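Local coordinates for protein inosine-uridine preferring nucleoside hydrolase (PDB 6BA1) that belongs to the inosine-uridine preferring nucleoside hydrolase family and binds a calcium ion at the C-terminal ends of strands in its central, mostly parallel beta-sheet, at residues D10-V15 against Y39-M44; D17-S22 against K221-M226; G47-L52 against I98-R103; K67-A72 against P132-A137; V154-A159 against W169-I174. One frame throughout, in Å; residues are numbered along the deposited sequence.

Interaction 1. Residues D10-V15 against Y39-M44; sequences DLDTGV and YGNVLM. With CA (calcium ion), chain S.
The Asp-12 carboxylate and the Asn-41 amide cross at a slant, their planes 31° apart. From above the carboxylate plane comes the backbone N-H of Asn-41, and this bond from Asn-41 N to Asp-12 OD2 is 3.1 Å long and close to straight at 163°. Asp-12 OD1 binds the calcium ion at 2.6 Å. In the amide, Asn-41 OD1 lies 3.2 Å from Asp-12 OD2, two acceptors with no bond between them, while ND2 is turned toward the metal side and stands 3.7 Å from Gly-14 CA. Asp-12 CG sits between its own backbone N and carbonyl carbon (chi1 59°), which swings the carboxylate over the 39-44 loop. An aspartate suits this place because a short carboxylate can offer one oxygen to the metal and the other to the loop N-H. Gly-40 CA passes close to Asp-12 OD2, where there is no room for a side chain beside the carboxylate, and its backbone angles also call for glycine; Gly-14 follows a cis peptide at positive phi. Beside the polar pair, the branched Val-42 lays CG1 against Thr-13 O at 3.3 Å. Asp-17, Thr-130 and Asp-248 supply the other protein ligands of the calcium. Tyr-39 leaves the backbone away from Asp-12; its hydroxyl is hydrogen-bonded to Thr-134 OG1. The contact joins the end of strand 6-11 to the loop that follows the neighbouring parallel strand 31-37, with helix 15-25 starting just after one segment and helix 44-57 at the end of the other.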
# COMPACT_ATOMS: atom_id res chain seq x y z
N ASP A 10 -5.98 1.40 24.79
CA ASP A 10 -5.28 2.68 24.92
C ASP A 10 -6.11 3.68 24.13
O ASP A 10 -6.04 3.71 22.89
CB ASP A 10 -3.85 2.55 24.38
CG ASP A 10 -2.97 3.77 24.67
OD1 ASP A 10 -2.02 3.61 25.46
OD2 ASP A 10 -3.18 4.85 24.08
N LEU A 11 -6.90 4.50 24.83
CA LEU A 11 -8.04 5.20 24.22
C LEU A 11 -8.05 6.72 24.39
O LEU A 11 -7.79 7.24 25.48
CB LEU A 11 -9.34 4.65 24.79
CG LEU A 11 -9.53 3.13 24.73
CD1 LEU A 11 -10.83 2.75 25.41
CD2 LEU A 11 -9.52 2.64 23.28
N ASP A 12 -8.38 7.41 23.29
CA ASP A 12 -8.70 8.84 23.29
C ASP A 12 -10.23 8.98 23.29
O ASP A 12 -10.83 9.38 22.31
CB ASP A 12 -8.02 9.60 22.12
CG ASP A 12 -8.40 9.08 20.70
OD1 ASP A 12 -8.85 7.92 20.52
OD2 ASP A 12 -8.23 9.85 19.74
N THR A 13 -10.83 8.65 24.43
CA THR A 13 -12.26 8.35 24.51
C THR A 13 -13.17 9.60 24.44
O THR A 13 -13.22 10.34 25.41
CB THR A 13 -12.57 7.58 25.81
OG1 THR A 13 -11.46 6.73 26.15
CG2 THR A 13 -13.82 6.74 25.65
N GLY A 14 -13.88 9.88 23.34
CA GLY A 14 -13.87 9.14 22.06
C GLY A 14 -15.13 8.32 21.83
O GLY A 14 -15.46 7.46 22.64
N VAL A 15 -15.82 8.57 20.72
CA VAL A 15 -17.11 7.92 20.42
C VAL A 15 -16.90 6.48 19.97
O VAL A 15 -17.44 5.56 20.58
CB VAL A 15 -17.94 8.67 19.37
CG1 VAL A 15 -19.25 7.94 19.08
CG2 VAL A 15 -18.22 10.10 19.83
N TYR A 39 -4.78 11.02 24.08
CA TYR A 39 -5.33 12.31 23.64
C TYR A 39 -5.66 12.26 22.15
O TYR A 39 -5.23 11.35 21.44
CB TYR A 39 -4.29 13.41 23.89
CG TYR A 39 -3.02 13.22 23.09
CD1 TYR A 39 -2.84 13.86 21.87
CD2 TYR A 39 -2.01 12.37 23.55
CE1 TYR A 39 -1.68 13.67 21.13
CE2 TYR A 39 -0.85 12.17 22.81
CZ TYR A 39 -0.69 12.82 21.61
OH TYR A 39 0.44 12.63 20.86
N GLY A 40 -6.41 13.25 21.67
CA GLY A 40 -6.71 13.37 20.23
C GLY A 40 -8.14 13.79 19.99
O GLY A 40 -8.41 14.97 19.75
N ASN A 41 -9.04 12.82 20.03
CA ASN A 41 -10.49 13.07 19.94
C ASN A 41 -10.90 14.07 21.02
O ASN A 41 -11.73 14.95 20.80
CB ASN A 41 -11.30 11.77 20.12
CG ASN A 41 -11.13 10.78 18.97
OD1 ASN A 41 -10.53 11.09 17.95
ND2 ASN A 41 -11.68 9.59 19.13
N VAL A 42 -10.29 13.93 22.20
CA VAL A 42 -10.51 14.82 23.31
C VAL A 42 -9.24 14.90 24.17
O VAL A 42 -8.37 14.02 24.07
CB VAL A 42 -11.74 14.32 24.11
CG1 VAL A 42 -11.40 13.05 24.89
CG2 VAL A 42 -12.31 15.43 25.00
N LEU A 43 -9.13 15.97 24.97
CA LEU A 43 -8.01 16.16 25.91
C LEU A 43 -7.80 14.91 26.78
O LEU A 43 -8.76 14.23 27.14
CB LEU A 43 -8.29 17.37 26.82
CG LEU A 43 -8.22 18.75 26.14
CD1 LEU A 43 -9.22 19.72 26.76
CD2 LEU A 43 -6.80 19.33 26.17
N MET A 44 -6.53 14.63 27.09
CA MET A 44 -6.16 13.37 27.75
C MET A 44 -6.99 13.05 29.00
O MET A 44 -7.46 11.92 29.17
CB MET A 44 -4.67 13.38 28.09
CG MET A 44 -4.18 12.09 28.76
SD MET A 44 -4.44 12.11 30.54
CE MET A 44 -4.29 10.39 30.92
CA CA S . -9.87 7.00 18.37

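Interaction 2. Residues D17-S22 against K221-M226; sequences DTLAIS and KFLADM. With CA (calcium ion), chain S.
Leu-223 puts its CD2 methyl between two residues one helical turn or so apart on the facing helix, 4.3 Å from Leu-19 CD2 and 3.6 Å from Ser-22 OG. The leucine's CG lies anti to its carbonyl carbon (chi1 -67°), which sends the branched end across to helix 17-22. Ser-22 can sit under a methyl group because its hydroxyl is already engaged: Ser-22 OG donates to Thr-18 O at 2.7 Å, tilted 34° from the carbonyl plane. That same carbonyl also takes the backbone N-H of Ser-22, from the opposite face. Thr-18 and Met-226 reach toward each other tip to tip, but the modelled approach is too close for its detail to be relied on. The hydroxyl of Thr-18 is itself spent on Val-15 O, one turn back. Trp-212 of helix 206-213 touches both Leu-19 and Leu-223. The two short segments run nearly antiparallel, at 151°, with axes 11.5 Å apart, a spacing that leaves room for side chains such as Leu-19 and Leu-223 between the backbones. Asp-17, at the other end of its segment, binds the calcium ion. With no hydrogen bond or salt bridge between the two segments, this junction rests on methyl-to-methyl and methyl-to-hydroxyl contact, and its hydroxyls are satisfied within their own helix.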
# COMPACT_ATOMS: atom_id res chain seq x y z
N ASP A 17 -14.17 5.00 20.31
CA ASP A 17 -13.40 4.45 21.41
C ASP A 17 -14.27 3.76 22.48
O ASP A 17 -13.86 2.72 23.00
CB ASP A 17 -12.49 5.52 22.03
CG ASP A 17 -11.39 5.97 21.07
OD1 ASP A 17 -11.65 6.79 20.16
OD2 ASP A 17 -10.24 5.50 21.22
N THR A 18 -15.45 4.30 22.78
CA THR A 18 -16.36 3.62 23.73
C THR A 18 -17.03 2.40 23.12
O THR A 18 -17.40 1.47 23.84
CB THR A 18 -17.50 4.50 24.29
OG1 THR A 18 -18.47 4.75 23.27
CG2 THR A 18 -16.97 5.77 24.88
N LEU A 19 -17.22 2.43 21.80
CA LEU A 19 -17.72 1.27 21.09
C LEU A 19 -16.69 0.14 21.15
O LEU A 19 -17.06 -1.04 21.19
CB LEU A 19 -18.08 1.62 19.64
CG LEU A 19 -19.20 2.64 19.45
CD1 LEU A 19 -19.43 2.89 17.97
CD2 LEU A 19 -20.49 2.18 20.12
N ALA A 20 -15.40 0.50 21.20
CA ALA A 20 -14.32 -0.46 21.45
C ALA A 20 -14.38 -1.04 22.86
O ALA A 20 -14.17 -2.23 23.06
CB ALA A 20 -12.96 0.17 21.19
N ILE A 21 -14.65 -0.17 23.84
CA ILE A 21 -14.86 -0.61 25.22
C ILE A 21 -16.06 -1.56 25.28
O ILE A 21 -15.97 -2.64 25.86
CB ILE A 21 -15.08 0.59 26.18
CG1 ILE A 21 -13.82 1.46 26.27
CG2 ILE A 21 -15.46 0.11 27.58
CD1 ILE A 21 -14.05 2.83 26.87
N SER A 22 -17.17 -1.15 24.67
CA SER A 22 -18.40 -1.95 24.64
C SER A 22 -18.20 -3.33 24.01
O SER A 22 -18.67 -4.33 24.55
CB SER A 22 -19.51 -1.19 23.91
OG SER A 22 -19.68 0.11 24.46
N LYS A 221 -29.76 3.23 25.86
CA LYS A 221 -30.11 4.62 25.53
C LYS A 221 -28.86 5.50 25.36
O LYS A 221 -28.83 6.36 24.48
CB LYS A 221 -31.05 5.21 26.59
CG LYS A 221 -31.59 6.61 26.26
CD LYS A 221 -31.99 7.32 27.55
CE LYS A 221 -32.14 8.83 27.43
NZ LYS A 221 -32.78 9.29 26.16
N PHE A 222 -27.83 5.26 26.18
CA PHE A 222 -26.58 6.02 26.10
C PHE A 222 -25.85 5.80 24.76
O PHE A 222 -25.57 6.77 24.04
CB PHE A 222 -25.64 5.66 27.26
CG PHE A 222 -24.21 6.11 27.06
CD1 PHE A 222 -23.87 7.45 27.15
CD2 PHE A 222 -23.21 5.18 26.78
CE1 PHE A 222 -22.56 7.87 26.95
CE2 PHE A 222 -21.90 5.59 26.58
CZ PHE A 222 -21.58 6.93 26.66
N LEU A 223 -25.56 4.54 24.45
CA LEU A 223 -24.83 4.19 23.22
C LEU A 223 -25.57 4.64 21.96
O LEU A 223 -24.93 5.03 20.98
CB LEU A 223 -24.55 2.68 23.16
CG LEU A 223 -23.59 2.10 24.20
CD1 LEU A 223 -23.56 0.59 24.10
CD2 LEU A 223 -22.18 2.67 24.03
N ALA A 224 -26.90 4.58 21.99
CA ALA A 224 -27.74 5.05 20.88
C ALA A 224 -27.64 6.57 20.72
O ALA A 224 -27.31 7.05 19.63
CB ALA A 224 -29.19 4.63 21.09
N ASP A 225 -27.92 7.31 21.80
CA ASP A 225 -27.78 8.78 21.81
C ASP A 225 -26.40 9.24 21.35
O ASP A 225 -26.27 10.21 20.60
CB ASP A 225 -28.05 9.35 23.22
CG ASP A 225 -29.52 9.33 23.63
OD1 ASP A 225 -30.41 9.35 22.75
OD2 ASP A 225 -29.78 9.33 24.85
N MET A 226 -25.37 8.53 21.81
CA MET A 226 -23.98 8.87 21.54
C MET A 226 -23.62 8.72 20.07
O MET A 226 -23.13 9.67 19.45
CB MET A 226 -23.08 7.96 22.37
CG MET A 226 -21.60 8.28 22.27
SD MET A 226 -20.62 6.79 22.45
CE MET A 226 -19.23 7.52 23.30
CA CA S . -9.87 7.00 18.37

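Interaction 3. Residues G47-L52 against I98-R103; sequences GVRNAL and IPDSPR
Leu-52 and Arg-49, about one turn apart on the helix, bear most of this contact, with Arg-103 closing over it from the loop. Leu-52 spreads its branches along the loop: CB meets Ser-101 CB at 3.7 Å, CD1 lies near Arg-103 O, and CD2 rests on one face of the Arg-103 guanidinium, 3.5 Å from NH2. A leucine is apt here, since a methyl can sit against the flat face while the N-H groups point outward in plane. Those of Arg-103 are used by Asp-56, in a salt bridge to NE, and by Val-63 O at NH2. Arg-49 works the other way, through charge. Its chain starts anti to the backbone N (chi1 -169°) and bends at chi3, which turns the guanidinium back to Asp-100, and Arg-49 NH1 makes a salt bridge of 2.7 Å with Asp-100 OD1. The guanidinium and carboxylate planes are 34° apart, and the two side chains cross at about a right angle. At the guanidinium edge, Ile-98 CG2 comes within 3.5 Å of Arg-49 NH2. Ser-101 shapes the loop with an ST turn, its OG accepting from Arg-103 N at 3.2 Å and also bonding to Asp-56. The long loop between helices 82-88 and 110-121 thus lies along helix 44-57, while Leu-52 also touches Val-65 on the edge strand 64-67.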
# COMPACT_ATOMS: atom_id res chain seq x y z
N GLY A 47 -10.48 12.04 28.36
CA GLY A 47 -10.42 10.62 27.99
C GLY A 47 -10.57 9.69 29.19
O GLY A 47 -11.26 8.67 29.11
N VAL A 48 -9.94 10.06 30.30
CA VAL A 48 -10.03 9.31 31.54
C VAL A 48 -11.40 9.45 32.22
O VAL A 48 -11.98 8.44 32.65
CB VAL A 48 -8.88 9.69 32.51
CG1 VAL A 48 -9.07 9.06 33.89
CG2 VAL A 48 -7.54 9.30 31.91
N ARG A 49 -11.93 10.68 32.31
CA ARG A 49 -13.26 10.91 32.90
C ARG A 49 -14.33 10.06 32.22
O ARG A 49 -15.19 9.47 32.88
CB ARG A 49 -13.70 12.37 32.80
CG ARG A 49 -14.94 12.69 33.65
CD ARG A 49 -15.80 13.81 33.08
NE ARG A 49 -16.73 13.41 32.02
CZ ARG A 49 -17.85 12.69 32.18
NH1 ARG A 49 -18.22 12.23 33.37
NH2 ARG A 49 -18.61 12.41 31.14
N ASN A 50 -14.26 10.01 30.89
CA ASN A 50 -15.22 9.29 30.07
C ASN A 50 -15.05 7.79 30.28
O ASN A 50 -16.03 7.08 30.52
CB ASN A 50 -15.04 9.65 28.59
CG ASN A 50 -15.23 11.14 28.33
OD1 ASN A 50 -15.57 11.91 29.23
ND2 ASN A 50 -15.01 11.54 27.09
N ALA A 51 -13.80 7.32 30.21
CA ALA A 51 -13.48 5.91 30.41
C ALA A 51 -14.04 5.37 31.72
O ALA A 51 -14.70 4.32 31.73
CB ALA A 51 -11.97 5.71 30.36
N LEU A 52 -13.79 6.09 32.82
CA LEU A 52 -14.29 5.70 34.14
C LEU A 52 -15.81 5.68 34.17
O LEU A 52 -16.41 4.67 34.54
CB LEU A 52 -13.77 6.66 35.22
CG LEU A 52 -12.27 6.63 35.51
CD1 LEU A 52 -11.83 7.94 36.17
CD2 LEU A 52 -11.90 5.42 36.38
N ILE A 98 -23.87 12.10 31.30
CA ILE A 98 -23.65 10.83 31.98
C ILE A 98 -22.95 11.13 33.31
O ILE A 98 -22.01 11.94 33.35
CB ILE A 98 -22.83 9.85 31.09
CG1 ILE A 98 -22.69 8.47 31.75
CG2 ILE A 98 -21.46 10.43 30.72
CD1 ILE A 98 -21.90 7.48 30.92
N PRO A 99 -23.41 10.50 34.42
CA PRO A 99 -22.79 10.82 35.71
C PRO A 99 -21.30 10.48 35.77
O PRO A 99 -20.88 9.43 35.28
CB PRO A 99 -23.59 9.97 36.71
CG PRO A 99 -24.23 8.90 35.89
CD PRO A 99 -24.52 9.54 34.57
N ASP A 100 -20.51 11.37 36.37
CA ASP A 100 -19.09 11.13 36.63
C ASP A 100 -18.94 9.91 37.52
O ASP A 100 -19.73 9.72 38.45
CB ASP A 100 -18.44 12.32 37.35
CG ASP A 100 -18.34 13.56 36.48
OD1 ASP A 100 -19.11 13.68 35.50
OD2 ASP A 100 -17.49 14.43 36.77
N SER A 101 -17.94 9.08 37.25
CA SER A 101 -17.63 7.97 38.15
C SER A 101 -16.93 8.54 39.39
O SER A 101 -16.03 9.38 39.26
CB SER A 101 -16.71 6.95 37.49
OG SER A 101 -16.33 5.94 38.41
N PRO A 102 -17.34 8.09 40.59
CA PRO A 102 -16.61 8.49 41.79
C PRO A 102 -15.24 7.81 41.94
O PRO A 102 -14.42 8.26 42.75
CB PRO A 102 -17.55 8.08 42.92
CG PRO A 102 -18.32 6.94 42.37
CD PRO A 102 -18.44 7.17 40.89
N ARG A 103 -15.00 6.74 41.17
CA ARG A 103 -13.66 6.12 41.05
C ARG A 103 -12.83 7.10 40.28
O ARG A 103 -13.36 7.94 39.52
CB ARG A 103 -13.69 4.75 40.32
CG ARG A 103 -14.97 4.06 40.51
CD ARG A 103 -15.16 2.63 39.85
NE ARG A 103 -14.82 2.63 38.43
CZ ARG A 103 -13.64 2.33 37.93
NH1 ARG A 103 -12.62 2.03 38.75
NH2 ARG A 103 -13.38 2.29 36.62

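Interaction 4. Residues K67-A72 against P132-A137; sequences KGLSHA and PMTNIA
Asn-135 OD1 accepts the backbone N-H of Leu-69 in a bond of 3.0 Å that is almost straight, 173° at the hydrogen. The donor lies 18° from the carbonyl plane of the amide, a modest tilt. Gly-68 CA stands 3.6 Å from the same Asn-135 OD1; with no side chain, the glycine lets the amide come close to the backbone. Leu-69 then passes alongside the asparagine in the opposite direction, and its CD1 ends 4.2 Å from Thr-134 CG2. That methyl, anti to the backbone N of Thr-134, also meets His-71 O at 3.5 Å, and Ala-72 comes near it with its CA. Threonine fits because its two branches divide the work: the methyl faces the loop, while OG1 is hydrogen-bonded to Tyr-39 OH and Asp-177 OD2. In the second shell, Asn-135 ND2 is held by Asp-10 OD1 and Gly-37 O. The amide is therefore gripped at both ends, which fixes its rotation and presents OD1 to Leu-69; an asparagine, donor and acceptor in one flat group, answers both demands. The loop 67-72 leaves edge strand 64-67 and passes Thr-134 and Asn-135 of helix 134-142. Through Asn-135 that helix is tied to the ends of strands 6-11 and 31-37, and its Ile-136 and Ala-137 pack on helix 178-187.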
# COMPACT_ATOMS: atom_id res chain seq x y z
N LYS A 67 -3.26 6.59 33.46
CA LYS A 67 -3.06 7.94 32.98
C LYS A 67 -1.80 8.00 32.11
O LYS A 67 -0.68 7.93 32.62
CB LYS A 67 -2.95 8.89 34.19
CG LYS A 67 -3.96 10.03 34.22
CD LYS A 67 -4.05 10.64 35.61
CE LYS A 67 -5.09 11.74 35.68
NZ LYS A 67 -5.02 12.49 36.96
N GLY A 68 -1.99 8.07 30.79
CA GLY A 68 -0.88 8.22 29.84
C GLY A 68 -0.44 9.67 29.66
O GLY A 68 -0.68 10.50 30.51
N LEU A 69 0.18 9.95 28.51
CA LEU A 69 0.79 11.25 28.23
C LEU A 69 -0.17 12.21 27.55
O LEU A 69 -1.01 11.79 26.77
CB LEU A 69 2.06 11.05 27.39
CG LEU A 69 3.20 10.31 28.11
CD1 LEU A 69 4.02 9.45 27.17
CD2 LEU A 69 4.10 11.31 28.80
N SER A 70 -0.05 13.51 27.86
CA SER A 70 -0.96 14.56 27.35
C SER A 70 -0.64 15.03 25.93
O SER A 70 -1.57 15.26 25.15
CB SER A 70 -0.90 15.79 28.27
OG SER A 70 -1.41 15.50 29.55
N HIS A 71 0.65 15.18 25.63
CA HIS A 71 1.09 15.72 24.33
C HIS A 71 1.94 14.70 23.56
O HIS A 71 2.31 13.66 24.10
CB HIS A 71 1.86 17.06 24.51
CG HIS A 71 2.96 17.02 25.51
ND1 HIS A 71 2.86 17.60 26.76
CD2 HIS A 71 4.20 16.47 25.46
CE1 HIS A 71 3.99 17.42 27.43
NE2 HIS A 71 4.82 16.73 26.66
N ALA A 72 2.22 15.02 22.30
CA ALA A 72 2.98 14.13 21.41
C ALA A 72 4.46 14.00 21.77
O ALA A 72 5.05 14.92 22.35
CB ALA A 72 2.84 14.58 19.97
N PRO A 132 -3.50 7.73 19.47
CA PRO A 132 -2.09 7.87 19.20
C PRO A 132 -1.21 6.83 19.89
O PRO A 132 -1.54 6.34 20.98
CB PRO A 132 -1.78 9.26 19.73
CG PRO A 132 -3.03 10.02 19.45
CD PRO A 132 -4.17 9.04 19.61
N MET A 133 -0.10 6.52 19.25
CA MET A 133 0.83 5.49 19.72
C MET A 133 1.77 6.03 20.80
O MET A 133 2.52 5.24 21.41
CB MET A 133 1.64 4.92 18.55
CG MET A 133 0.83 4.59 17.30
SD MET A 133 -0.83 3.90 17.59
CE MET A 133 -0.39 2.34 18.30
N THR A 134 1.74 7.35 21.03
CA THR A 134 2.54 8.06 22.04
C THR A 134 2.88 7.27 23.30
O THR A 134 4.03 7.28 23.75
CB THR A 134 1.81 9.36 22.49
OG1 THR A 134 1.30 10.05 21.34
CG2 THR A 134 2.76 10.28 23.26
N ASN A 135 1.88 6.59 23.85
CA ASN A 135 2.05 5.83 25.09
C ASN A 135 2.97 4.63 24.92
O ASN A 135 4.00 4.55 25.60
CB ASN A 135 0.69 5.41 25.67
CG ASN A 135 -0.12 6.59 26.22
OD1 ASN A 135 0.42 7.64 26.57
ND2 ASN A 135 -1.42 6.40 26.30
N ILE A 136 2.64 3.71 24.02
CA ILE A 136 3.48 2.52 23.82
C ILE A 136 4.87 2.80 23.20
O ILE A 136 5.78 1.98 23.32
CB ILE A 136 2.74 1.39 23.07
CG1 ILE A 136 3.52 0.07 23.20
CG2 ILE A 136 2.47 1.76 21.61
CD1 ILE A 136 2.65 -1.16 23.30
N ALA A 137 5.02 3.95 22.55
CA ALA A 137 6.34 4.42 22.12
C ALA A 137 7.24 4.71 23.32
O ALA A 137 8.40 4.30 23.35
CB ALA A 137 6.21 5.67 21.27

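Interaction 5. Residues V154-A159 against W169-I174; sequences VLMGGA and WTEANI
Two hydrogen bonds cross this contact, both to or from the backbone of segment 154-159. Gly-158 N donates to Glu-171 OE1 at 2.9 Å, meeting it 44° above the carboxylate plane. Asn-173 ND2 gives a longer bond of 3.3 Å to Met-156 O, bent to 140° and well out of the carbonyl plane. The carboxylate also serves its own segment: Glu-171 is the N-cap residue, with OE2 taking Asn-173 N at 3.2 Å and OE1 a weak bond from Ile-174 N. A glutamate long enough to fold back, by a bend at chi2 (-79°), can thus cap the helix and still hold Gly-158, so that three N-H groups are met by one carboxylate. Van der Waals contacts fill in the rest. Ile-174 CG1 packs against Gly-158, 3.3 Å from Gly-158 N, and the Met-156 chain crosses Asn-173 at about a right angle, placing CE 3.5 Å from ND2. Both glycines have positive phi, and Gly-157, whose CA is 3.2 Å from Glu-171 OE1, gives the carboxylate room to approach. The side chain of Asn-173 also touches Asp-12, a calcium ligand, and ends about 4 Å from the ion. The Gly-157-Gly-158 loop after strand 152-156, bonded to the N-cap glutamate of helix 172-176, borders the metal site at the C-terminal ends of the parallel strands of this alpha/beta fold.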
# COMPACT_ATOMS: atom_id res chain seq x y z
N VAL A 154 -2.48 -4.74 18.52
CA VAL A 154 -3.45 -4.67 17.42
C VAL A 154 -4.07 -3.28 17.39
O VAL A 154 -5.10 -3.05 18.01
CB VAL A 154 -4.56 -5.76 17.54
CG1 VAL A 154 -5.54 -5.67 16.38
CG2 VAL A 154 -3.96 -7.15 17.63
N LEU A 155 -3.44 -2.36 16.68
CA LEU A 155 -3.86 -0.95 16.68
C LEU A 155 -4.92 -0.63 15.64
O LEU A 155 -5.12 -1.40 14.70
CB LEU A 155 -2.65 -0.04 16.46
CG LEU A 155 -2.05 0.01 15.05
CD1 LEU A 155 -2.50 1.25 14.28
CD2 LEU A 155 -0.53 -0.04 15.09
N MET A 156 -5.59 0.50 15.84
CA MET A 156 -6.41 1.13 14.81
C MET A 156 -5.73 2.43 14.46
O MET A 156 -5.46 3.26 15.33
CB MET A 156 -7.86 1.34 15.28
CG MET A 156 -8.54 2.66 14.89
SD MET A 156 -8.50 3.13 13.15
CE MET A 156 -8.93 4.88 13.26
N GLY A 157 -5.45 2.60 13.18
CA GLY A 157 -4.74 3.76 12.67
C GLY A 157 -4.05 3.50 11.34
O GLY A 157 -3.91 2.36 10.91
N GLY A 158 -3.62 4.58 10.70
CA GLY A 158 -2.92 4.52 9.41
C GLY A 158 -3.81 4.22 8.22
O GLY A 158 -5.02 3.99 8.34
N ALA A 159 -3.17 4.25 7.05
CA ALA A 159 -3.77 3.86 5.78
C ALA A 159 -2.65 3.45 4.84
O ALA A 159 -1.81 4.28 4.51
CB ALA A 159 -4.58 4.99 5.19
N TRP A 169 -2.49 11.50 2.66
CA TRP A 169 -1.50 10.46 3.00
C TRP A 169 -1.36 10.08 4.49
O TRP A 169 -0.58 9.18 4.80
CB TRP A 169 -0.13 10.87 2.45
CG TRP A 169 0.42 12.13 3.03
CD1 TRP A 169 1.32 12.23 4.04
CD2 TRP A 169 0.12 13.47 2.63
NE1 TRP A 169 1.59 13.55 4.31
CE2 TRP A 169 0.87 14.34 3.45
CE3 TRP A 169 -0.72 14.03 1.65
CZ2 TRP A 169 0.82 15.73 3.33
CZ3 TRP A 169 -0.78 15.42 1.53
CH2 TRP A 169 -0.01 16.25 2.37
N THR A 170 -2.11 10.72 5.40
CA THR A 170 -2.03 10.40 6.84
C THR A 170 -3.41 10.21 7.47
O THR A 170 -4.38 10.84 7.07
CB THR A 170 -1.31 11.51 7.65
OG1 THR A 170 -2.18 12.64 7.82
CG2 THR A 170 -0.05 11.99 6.97
N GLU A 171 -3.47 9.34 8.48
CA GLU A 171 -4.69 9.08 9.23
C GLU A 171 -4.57 9.66 10.65
O GLU A 171 -3.48 9.71 11.22
CB GLU A 171 -4.95 7.57 9.26
CG GLU A 171 -6.17 7.12 10.05
CD GLU A 171 -5.96 7.08 11.56
OE1 GLU A 171 -4.80 6.87 12.01
OE2 GLU A 171 -6.94 7.28 12.32
N ALA A 172 -5.71 10.08 11.21
CA ALA A 172 -5.80 10.81 12.49
C ALA A 172 -4.87 10.34 13.63
O ALA A 172 -3.99 11.10 14.04
CB ALA A 172 -7.24 10.82 12.98
N ASN A 173 -5.07 9.12 14.12
CA ASN A 173 -4.27 8.57 15.24
C ASN A 173 -2.74 8.58 14.95
O ASN A 173 -1.94 8.82 15.86
CB ASN A 173 -4.76 7.16 15.62
CG ASN A 173 -6.18 7.15 16.21
OD1 ASN A 173 -6.57 8.05 16.97
ND2 ASN A 173 -6.95 6.12 15.87
N ILE A 174 -2.36 8.35 13.70
CA ILE A 174 -0.96 8.43 13.30
C ILE A 174 -0.54 9.89 13.15
O ILE A 174 0.57 10.26 13.54
CB ILE A 174 -0.69 7.68 11.97
CG1 ILE A 174 -1.10 6.20 12.08
CG2 ILE A 174 0.78 7.79 11.56
CD1 ILE A 174 -0.17 5.34 12.91

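In the fold
Interactions 1, 2 and 5 are buried, whereas 3 and 4 are partly open, and 3 lies farthest from the centre of the chain. Polar chemistry concentrates round the calcium: interactions 1 and 2 each contribute a ligand, and 5 comes up beside them through Asn-173. Interaction 2, farther along helix 15-25 from its calcium ligand, is largely apolar, and 3, at the periphery, combines a salt bridge with leucine packing. Hydrogen bonds tie interaction 1 to 3 and to 4. Interactions 1 and 5 reach the same sheet through strands 6-11 and 152-156, while 2 joins two helices and 3 and 4 each set a loop against a helix; 4 touches 5 through Pro-132 and Met-133.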